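Local atomic coordinates of TRAP-type transporter, periplasmic component (Cupriavidus necator, PDB entry 4P8B), a protein that is a periplasmic solute-binding component of a TRAP-type transporter, binding (S)-2-acetolactate and probably handing it on for uptake across the inner membrane. Residues V220-K225 with K292-H297. Residues are numbered along the deposited sequence; the frame is centred on the assembly and turned at random.
Sequences VFAAAK and KDMEAH
The selenium of M294, a methionine replaced by selenomethionine, meets the rim of the F221 ring, with SE 3.7 Å from CD1 of F221. SE of M294 lies 4.9 Å from the centroid of the F221 ring and 86° off the ring normal, so it sits in the ring plane at the edge: a Met-aromatic contact. CG of M294 reaches the same CD1–CE1 edge, 4.1 Å from CE1 of F221. The two side chains run past each other in opposite directions. F221 holds CG anti to its own backbone N (chi1 -177°), which leaves the CD1–CE1 edge against SE. M294 bends at chi2 (-58°) and again at chi3, and this folded chain also brings SE within 3.9 Å of CB of A222, with CE beside the same methyl. M294 thus covers two successive residues of helix 218-223. W291 meets F221 edge to face. In this family 7 solute-binding fold the contact lies behind the pocket, the F221 side chain about 10 Å from bound acetolactate and about 6 Å from that of its ligand N216. With no hydrogen bond across it, the contact joins helices 218-223 and 289-295 through dispersion, probably with weak electrostatics at the C-H rim; native sulfur would be expected to behave similarly.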
loop_
_atom_site.group_PDB
_atom_site.type_symbol
_atom_site.label_atom_id
_atom_site.label_comp_id
_atom_site.label_asym_id
_atom_site.label_seq_id
_atom_site.Cartn_x
_atom_site.Cartn_y
_atom_site.Cartn_z
ATOM N N VAL A 220 8.491 4.560 -3.375
ATOM C CA VAL A 220 7.596 5.534 -3.975
ATOM C C VAL A 220 8.209 6.924 -3.836
ATOM O O VAL A 220 8.292 7.658 -4.821
ATOM C CB VAL A 220 6.211 5.447 -3.337
ATOM C CG1 VAL A 220 5.305 6.540 -3.849
ATOM C CG2 VAL A 220 5.597 4.062 -3.596
ATOM N N PHE A 221 8.710 7.265 -2.646
ATOM C CA PHE A 221 9.424 8.535 -2.436
ATOM C C PHE A 221 10.535 8.668 -3.454
ATOM O O PHE A 221 10.714 9.717 -4.078
ATOM C CB PHE A 221 9.989 8.532 -1.000
ATOM C CG PHE A 221 10.685 9.802 -0.597
ATOM C CD1 PHE A 221 12.000 10.025 -0.967
ATOM C CD2 PHE A 221 10.017 10.769 0.129
ATOM C CE1 PHE A 221 12.650 11.185 -0.577
ATOM C CE2 PHE A 221 10.670 11.949 0.493
ATOM C CZ PHE A 221 11.963 12.141 0.146
ATOM N N ALA A 222 11.293 7.598 -3.644
ATOM C CA ALA A 222 12.441 7.625 -4.552
ATOM C C ALA A 222 12.045 7.734 -6.017
ATOM O O ALA A 222 12.539 8.595 -6.729
ATOM C CB ALA A 222 13.313 6.400 -4.337
ATOM N N ALA A 223 11.134 6.874 -6.477
ATOM C CA ALA A 223 10.823 6.819 -7.904
ATOM C C ALA A 223 10.024 8.036 -8.335
ATOM O O ALA A 223 10.118 8.454 -9.488
ATOM C CB ALA A 223 10.083 5.533 -8.253
ATOM N N ALA A 224 9.250 8.615 -7.427
ATOM C CA ALA A 224 8.546 9.859 -7.694
ATOM C C ALA A 224 9.427 11.081 -7.393
ATOM O O ALA A 224 8.982 12.211 -7.593
ATOM C CB ALA A 224 7.261 9.928 -6.884
ATOM N N LYS A 225 10.656 10.865 -6.919
ATOM C CA LYS A 225 11.596 11.960 -6.648
ATOM C C LYS A 225 10.953 13.033 -5.789
ATOM O O LYS A 225 11.021 14.224 -6.113
ATOM C CB LYS A 225 12.118 12.546 -7.955
ATOM C CG LYS A 225 12.836 11.541 -8.805
ATOM C CD LYS A 225 13.557 12.196 -9.956
ATOM C CE LYS A 225 14.471 11.204 -10.652
ATOM N NZ LYS A 225 13.708 10.132 -11.346
ATOM N N LYS A 292 19.777 6.258 2.825
ATOM C CA LYS A 292 21.025 6.996 2.669
ATOM C C LYS A 292 21.133 7.547 1.259
ATOM O O LYS A 292 21.679 8.633 1.050
ATOM C CB LYS A 292 22.208 6.094 2.999
ATOM C CG LYS A 292 22.264 5.718 4.469
ATOM C CD LYS A 292 23.411 4.761 4.764
ATOM C CE LYS A 292 23.416 4.338 6.229
ATOM N NZ LYS A 292 24.468 3.316 6.519
ATOM N N ASP A 293 20.623 6.809 0.280
ATOM C CA ASP A 293 20.594 7.297 -1.092
ATOM C C ASP A 293 19.800 8.600 -1.199
ATOM O O ASP A 293 20.133 9.474 -2.000
ATOM C CB ASP A 293 20.009 6.234 -2.027
ATOM C CG ASP A 293 20.910 5.023 -2.160
ATOM O OD1 ASP A 293 22.131 5.168 -1.928
ATOM O OD2 ASP A 293 20.391 3.933 -2.493
HETATM N N MSE A 294 18.751 8.732 -0.401
HETATM C CA MSE A 294 17.910 9.927 -0.407
HETATM C C MSE A 294 18.609 11.067 0.322
HETATM O O MSE A 294 18.545 12.214 -0.115
HETATM C CB MSE A 294 16.581 9.622 0.265
HETATM C CG MSE A 294 15.773 8.581 -0.447
HETATM SE SE MSE A 294 15.350 9.000 -2.283
HETATM C CE MSE A 294 16.755 7.974 -3.136
ATOM N N GLU A 295 19.321 10.763 1.406
ATOM C CA GLU A 295 20.136 11.793 2.060
ATOM C C GLU A 295 21.030 12.512 1.039
ATOM O O GLU A 295 21.201 13.743 1.074
ATOM C CB GLU A 295 21.005 11.195 3.170
ATOM C CG GLU A 295 20.216 10.706 4.368
ATOM C CD GLU A 295 21.058 9.874 5.320
ATOM O OE1 GLU A 295 22.215 9.523 4.975
ATOM O OE2 GLU A 295 20.543 9.562 6.411
ATOM N N ALA A 296 21.604 11.750 0.113
ATOM C CA ALA A 296 22.489 12.292 -0.904
ATOM C C ALA A 296 21.793 13.308 -1.819
ATOM O O ALA A 296 22.465 14.153 -2.414
ATOM C CB ALA A 296 23.105 11.154 -1.734
ATOM N N HIS A 297 20.470 13.250 -1.900
ATOM C CA HIS A 297 19.673 14.197 -2.675
ATOM C C HIS A 297 19.221 15.394 -1.842
ATOM O O HIS A 297 18.389 16.195 -2.274
ATOM C CB HIS A 297 18.431 13.482 -3.245
ATOM C CG HIS A 297 18.734 12.581 -4.400
ATOM N ND1 HIS A 297 19.016 13.064 -5.657
ATOM C CD2 HIS A 297 18.788 11.231 -4.493
ATOM C CE1 HIS A 297 19.232 12.050 -6.478
ATOM N NE2 HIS A 297 19.111 10.927 -5.794
#